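Local coordinates for cytosol aminopeptidase (Coxiella burnetii, PDB 3IJ3), which probably acts as a manganese-dependent metalloaminopeptidase of the peptidase M17 family, removing residues from the N-termini of peptides, at residues I38-W51 / A84-E96. Sequence-based numbering, arbitrary orientation. Where two conformers were deposited one is given.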
loop_
_atom_site.group_PDB
_atom_site.type_symbol
_atom_site.label_atom_id
_atom_site.label_comp_id
_atom_site.label_asym_id
_atom_site.label_seq_id
_atom_site.Cartn_x
_atom_site.Cartn_y
_atom_site.Cartn_z
ATOM N N ILE A 38 -36.967 -40.842 -18.366
ATOM C CA ILE A 38 -37.320 -39.590 -19.063
ATOM C C ILE A 38 -36.150 -39.148 -19.955
ATOM O O ILE A 38 -35.029 -38.929 -19.459
ATOM C CB ILE A 38 -37.614 -38.465 -18.054
ATOM C CG1 ILE A 38 -38.721 -38.887 -17.089
ATOM C CG2 ILE A 38 -37.980 -37.141 -18.783
ATOM C CD1 ILE A 38 -38.832 -38.006 -15.846
ATOM N N PRO A 39 -36.372 -39.056 -21.277
ATOM C CA PRO A 39 -35.266 -38.639 -22.129
ATOM C C PRO A 39 -34.880 -37.164 -21.995
ATOM O O PRO A 39 -35.746 -36.303 -21.820
ATOM C CB PRO A 39 -35.782 -38.913 -23.544
ATOM C CG PRO A 39 -37.290 -38.799 -23.427
ATOM C CD PRO A 39 -37.592 -39.373 -22.052
ATOM N N ILE A 40 -33.568 -36.912 -22.043
ATOM C CA ILE A 40 -32.989 -35.571 -22.082
ATOM C C ILE A 40 -32.372 -35.497 -23.473
ATOM O O ILE A 40 -31.542 -36.338 -23.839
ATOM C CB ILE A 40 -31.921 -35.358 -21.024
ATOM C CG1 ILE A 40 -32.536 -35.470 -19.622
ATOM C CG2 ILE A 40 -31.284 -34.009 -21.210
ATOM C CD1 ILE A 40 -31.481 -35.403 -18.485
ATOM N N GLN A 41 -32.757 -34.491 -24.242
ATOM C CA GLN A 41 -32.291 -34.357 -25.619
ATOM C C GLN A 41 -31.640 -33.002 -25.880
ATOM O O GLN A 41 -32.263 -31.975 -25.646
ATOM C CB GLN A 41 -33.490 -34.526 -26.555
ATOM C CG GLN A 41 -33.190 -34.351 -28.059
ATOM C CD GLN A 41 -34.403 -34.571 -28.915
ATOM O OE1 GLN A 41 -35.475 -34.948 -28.414
ATOM N NE2 GLN A 41 -34.262 -34.323 -30.223
ATOM N N PRO A 42 -30.391 -32.997 -26.386
ATOM C CA PRO A 42 -29.778 -31.710 -26.688
ATOM C C PRO A 42 -30.437 -31.065 -27.909
ATOM O O PRO A 42 -30.928 -31.763 -28.815
ATOM C CB PRO A 42 -28.313 -32.073 -26.979
ATOM C CG PRO A 42 -28.391 -33.445 -27.532
ATOM C CD PRO A 42 -29.508 -34.118 -26.763
ATOM N N MET A 43 -30.436 -29.742 -27.934
ATOM C CA MET A 43 -31.081 -29.006 -29.002
ATOM C C MET A 43 -30.411 -27.666 -29.245
ATOM O O MET A 43 -29.983 -26.996 -28.316
ATOM C CB MET A 43 -32.556 -28.771 -28.602
ATOM C CG MET A 43 -33.453 -28.054 -29.637
ATOM S SD MET A 43 -33.563 -28.921 -31.198
ATOM C CE MET A 43 -34.322 -30.494 -30.777
ATOM N N MET A 44 -30.287 -27.303 -30.517
ATOM C CA MET A 44 -29.768 -26.002 -30.897
ATOM C C MET A 44 -30.905 -25.271 -31.592
ATOM O O MET A 44 -31.817 -25.912 -32.134
ATOM C CB MET A 44 -28.535 -26.115 -31.794
ATOM C CG MET A 44 -27.337 -26.699 -31.084
ATOM S SD MET A 44 -25.815 -26.519 -32.004
ATOM C CE MET A 44 -25.498 -24.758 -31.837
ATOM N N PRO A 45 -30.876 -23.931 -31.564
ATOM C CA PRO A 45 -31.930 -23.132 -32.169
ATOM C C PRO A 45 -32.305 -23.505 -33.597
ATOM O O PRO A 45 -33.493 -23.566 -33.926
ATOM C CB PRO A 45 -31.349 -21.719 -32.135
ATOM C CG PRO A 45 -30.449 -21.721 -30.975
ATOM C CD PRO A 45 -29.860 -23.091 -30.904
ATOM N N ASP A 46 -31.303 -23.753 -34.440
ATOM C CA ASP A 46 -31.560 -24.055 -35.847
ATOM C C ASP A 46 -32.324 -25.337 -36.093
ATOM O O ASP A 46 -33.011 -25.452 -37.112
ATOM C CB ASP A 46 -30.251 -24.089 -36.649
ATOM C CG ASP A 46 -29.624 -22.696 -36.835
ATOM O OD1 ASP A 46 -30.253 -21.667 -36.487
ATOM O OD2 ASP A 46 -28.495 -22.636 -37.353
ATOM N N GLU A 47 -32.206 -26.298 -35.185
ATOM C CA GLU A 47 -32.889 -27.585 -35.359
ATOM C C GLU A 47 -34.266 -27.646 -34.728
ATOM O O GLU A 47 -35.039 -28.558 -35.008
ATOM C CB GLU A 47 -32.039 -28.741 -34.798
ATOM C CG GLU A 47 -30.880 -29.160 -35.710
ATOM C CD GLU A 47 -29.811 -28.101 -35.822
ATOM O OE1 GLU A 47 -29.285 -27.698 -34.769
ATOM O OE2 GLU A 47 -29.487 -27.694 -36.963
ATOM N N LEU A 48 -34.588 -26.675 -33.891
ATOM C CA LEU A 48 -35.851 -26.726 -33.152
ATOM C C LEU A 48 -37.117 -26.691 -34.025
ATOM O O LEU A 48 -38.026 -27.496 -33.809
ATOM C CB LEU A 48 -35.856 -25.662 -32.038
ATOM C CG LEU A 48 -37.034 -25.638 -31.073
ATOM C CD1 LEU A 48 -37.248 -26.997 -30.437
ATOM C CD2 LEU A 48 -36.794 -24.543 -30.010
ATOM N N PRO A 49 -37.171 -25.803 -35.039
ATOM C CA PRO A 49 -38.375 -25.739 -35.867
ATOM C C PRO A 49 -38.717 -27.065 -36.543
ATOM O O PRO A 49 -39.869 -27.502 -36.488
ATOM C CB PRO A 49 -38.028 -24.659 -36.901
ATOM C CG PRO A 49 -37.064 -23.790 -36.207
ATOM C CD PRO A 49 -36.230 -24.721 -35.373
ATOM N N ASP A 50 -37.723 -27.693 -37.170
ATOM C CA ASP A 50 -37.917 -28.996 -37.824
ATOM C C ASP A 50 -38.256 -30.091 -36.822
ATOM O O ASP A 50 -39.045 -30.979 -37.121
ATOM C CB ASP A 50 -36.664 -29.421 -38.597
ATOM C CG ASP A 50 -36.450 -28.617 -39.859
ATOM O OD1 ASP A 50 -37.404 -27.983 -40.345
ATOM O OD2 ASP A 50 -35.312 -28.641 -40.367
ATOM N N TRP A 51 -37.630 -30.058 -35.650
ATOM C CA TRP A 51 -37.925 -31.052 -34.636
ATOM C C TRP A 51 -39.387 -30.918 -34.195
ATOM O O TRP A 51 -40.096 -31.918 -34.099
ATOM C CB TRP A 51 -37.003 -30.927 -33.425
ATOM C CG TRP A 51 -37.318 -31.950 -32.407
ATOM C CD1 TRP A 51 -36.951 -33.260 -32.433
ATOM C CD2 TRP A 51 -38.076 -31.767 -31.212
ATOM N NE1 TRP A 51 -37.432 -33.907 -31.328
ATOM C CE2 TRP A 51 -38.124 -33.012 -30.558
ATOM C CE3 TRP A 51 -38.722 -30.670 -30.628
ATOM C CZ2 TRP A 51 -38.793 -33.194 -29.355
ATOM C CZ3 TRP A 51 -39.394 -30.856 -29.438
ATOM C CH2 TRP A 51 -39.422 -32.107 -28.814
ATOM N N ALA A 84 -47.342 -35.745 -16.247
ATOM C CA ALA A 84 -46.043 -36.255 -15.845
ATOM C C ALA A 84 -45.062 -35.724 -16.875
ATOM O O ALA A 84 -45.472 -35.214 -17.912
ATOM C CB ALA A 84 -46.031 -37.790 -15.849
ATOM N N LEU A 85 -43.762 -35.856 -16.609
ATOM C CA LEU A 85 -42.728 -35.346 -17.517
ATOM C C LEU A 85 -42.466 -36.336 -18.666
ATOM O O LEU A 85 -42.159 -37.513 -18.435
ATOM C CB LEU A 85 -41.445 -35.053 -16.715
ATOM C CG LEU A 85 -40.279 -34.241 -17.291
ATOM C CD1 LEU A 85 -40.713 -32.848 -17.676
ATOM C CD2 LEU A 85 -39.125 -34.136 -16.285
ATOM N N GLN A 86 -42.566 -35.841 -19.896
ATOM C CA GLN A 86 -42.372 -36.638 -21.098
ATOM C C GLN A 86 -40.897 -36.607 -21.565
ATOM O O GLN A 86 -40.337 -37.632 -21.959
ATOM C CB GLN A 86 -43.236 -36.035 -22.229
ATOM C CG GLN A 86 -43.090 -36.687 -23.599
ATOM C CD GLN A 86 -43.850 -35.944 -24.703
ATOM O OE1 GLN A 86 -43.319 -35.741 -25.779
ATOM N NE2 GLN A 86 -45.066 -35.508 -24.420
ATOM N N ARG A 87 -40.296 -35.425 -21.516
ATOM C CA ARG A 87 -38.950 -35.201 -22.071
ATOM C C ARG A 87 -38.414 -33.884 -21.645
ATOM O O ARG A 87 -39.172 -32.977 -21.330
ATOM C CB ARG A 87 -39.059 -35.196 -23.618
ATOM C CG ARG A 87 -37.837 -34.696 -24.436
ATOM C CD ARG A 87 -38.131 -34.745 -25.967
ATOM N NE ARG A 87 -38.593 -36.077 -26.338
ATOM C CZ ARG A 87 -37.808 -37.107 -26.655
ATOM N NH1 ARG A 87 -36.479 -36.984 -26.722
ATOM N NH2 ARG A 87 -38.367 -38.275 -26.936
ATOM N N VAL A 88 -37.092 -33.760 -21.630
ATOM C CA VAL A 88 -36.477 -32.487 -21.329
ATOM C C VAL A 88 -35.553 -32.104 -22.484
ATOM O O VAL A 88 -34.679 -32.881 -22.882
ATOM C CB VAL A 88 -35.689 -32.499 -20.003
ATOM C CG1 VAL A 88 -34.961 -31.150 -19.778
ATOM C CG2 VAL A 88 -36.630 -32.792 -18.822
ATOM N N LEU A 89 -35.768 -30.931 -23.061
ATOM C CA LEU A 89 -34.856 -30.429 -24.084
ATOM C C LEU A 89 -33.800 -29.593 -23.368
ATOM O O LEU A 89 -34.119 -28.837 -22.456
ATOM C CB LEU A 89 -35.563 -29.538 -25.115
ATOM C CG LEU A 89 -36.742 -30.161 -25.837
ATOM C CD1 LEU A 89 -37.436 -29.097 -26.737
ATOM C CD2 LEU A 89 -36.254 -31.351 -26.622
ATOM N N LEU A 90 -32.543 -29.758 -23.754
ATOM C CA LEU A 90 -31.427 -28.968 -23.213
ATOM C C LEU A 90 -30.784 -28.161 -24.345
ATOM O O LEU A 90 -30.280 -28.723 -25.322
ATOM C CB LEU A 90 -30.357 -29.877 -22.574
ATOM C CG LEU A 90 -29.046 -29.223 -22.130
ATOM C CD1 LEU A 90 -29.269 -28.246 -20.951
ATOM C CD2 LEU A 90 -27.977 -30.313 -21.799
ATOM N N GLY A 91 -30.788 -26.842 -24.222
ATOM C CA GLY A 91 -30.117 -26.011 -25.219
ATOM C C GLY A 91 -28.611 -26.216 -25.065
ATOM O O GLY A 91 -28.104 -26.193 -23.949
ATOM N N VAL A 92 -27.909 -26.453 -26.167
ATOM C CA VAL A 92 -26.456 -26.633 -26.130
ATOM C C VAL A 92 -25.717 -25.605 -27.020
ATOM O O VAL A 92 -26.283 -25.123 -28.011
ATOM C CB VAL A 92 -26.065 -28.088 -26.520
ATOM C CG1 VAL A 92 -26.691 -29.091 -25.521
ATOM C CG2 VAL A 92 -26.500 -28.420 -27.936
ATOM N N SER A 93 -24.503 -25.233 -26.610
ATOM C CA SER A 93 -23.662 -24.254 -27.346
ATOM C C SER A 93 -23.302 -24.829 -28.711
ATOM O O SER A 93 -23.137 -24.112 -29.706
ATOM C CB SER A 93 -22.376 -23.968 -26.576
ATOM O OG SER A 93 -22.630 -23.629 -25.228
ATOM N N ASP A 94 -23.143 -26.158 -28.725
ATOM C CA ASP A 94 -22.830 -26.953 -29.924
ATOM C C ASP A 94 -23.090 -28.438 -29.567
ATOM O O ASP A 94 -23.108 -28.772 -28.380
ATOM C CB ASP A 94 -21.374 -26.743 -30.335
ATOM C CG ASP A 94 -21.046 -27.374 -31.673
ATOM O OD1 ASP A 94 -21.975 -27.582 -32.488
ATOM O OD2 ASP A 94 -19.857 -27.647 -31.914
ATOM N N TYR A 95 -23.301 -29.323 -30.556
ATOM C CA TYR A 95 -23.541 -30.742 -30.253
ATOM C C TYR A 95 -22.307 -31.506 -29.728
ATOM O O TYR A 95 -22.440 -32.640 -29.255
ATOM C CB TYR A 95 -24.205 -31.458 -31.436
ATOM C CG TYR A 95 -25.617 -30.962 -31.703
ATOM C CD1 TYR A 95 -26.688 -31.369 -30.901
ATOM C CD2 TYR A 95 -25.888 -30.091 -32.761
ATOM C CE1 TYR A 95 -28.013 -30.904 -31.158
ATOM C CE2 TYR A 95 -27.190 -29.625 -33.010
ATOM C CZ TYR A 95 -28.238 -30.032 -32.210
ATOM O OH TYR A 95 -29.507 -29.567 -32.479
ATOM N N GLU A 96 -21.126 -30.882 -29.789
ATOM C CA GLU A 96 -19.883 -31.496 -29.285
ATOM C C GLU A 96 -19.266 -30.778 -28.060
ATOM O O GLU A 96 -18.170 -31.135 -27.637
ATOM C CB GLU A 96 -18.832 -31.566 -30.402
ATOM C CG GLU A 96 -19.188 -32.471 -31.586
ATOM C CD GLU A 96 -20.272 -31.898 -32.489
ATOM O OE1 GLU A 96 -21.172 -32.663 -32.907
ATOM O OE2 GLU A 96 -20.238 -30.681 -32.772
#
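Tyr95 and Met44 meet beyond the ends of two parallel strands, 38-43 and 85-91. Met44 CG lies over one face of the Tyr95 ring, 3.9 Å from its centroid. The sulfur follows obliquely, so this is also a Met-aromatic contact. Met44 then bends at its last torsion (chi3 72°), which brings its methyl CE to the Ser93 carbonyl. The phenol oxygen of Tyr95 is gripped twice. It accepts a bent bond from Met44 N and donates to Glu47 OE1 at 3.0 Å, on the anti side of the carboxylate. Glu47 OE1 and Pro42 O both lie at the ring edge, near its plane.

Arg87 fills the other end. Its chain runs out extended and turns at chi3 (-53°). This sets the guanidinium across the Pro39 ring, with Pro39 CG 3.6 Å above the centre of the guanidinium plane. Gln41 reaches out fully extended, and its OE1 comes 2.8 Å from Arg87 NH1; the amide and guanidinium planes are 83° apart. Beside Arg87, Leu89 CD2 makes a CH-pi contact over a face of the Trp51 six-membered ring. Met43 CE shares that face. Trp51 thus packs its helix against the sheet.

Between these ends run five backbone hydrogen bonds, from Val88 N to Pro39 O through Val92 N to Met43 O. On the face away from Gln41 and Leu89, Ile40 and Leu90 meet Leu104 of helix 104-107. Gln86 and Arg87 form a classic beta bulge opposite Ile78. This is a parallel, interior strand pair of the mixed beta-sheet of the M17 N-terminal domain, next to its antiparallel edge strand 75-79.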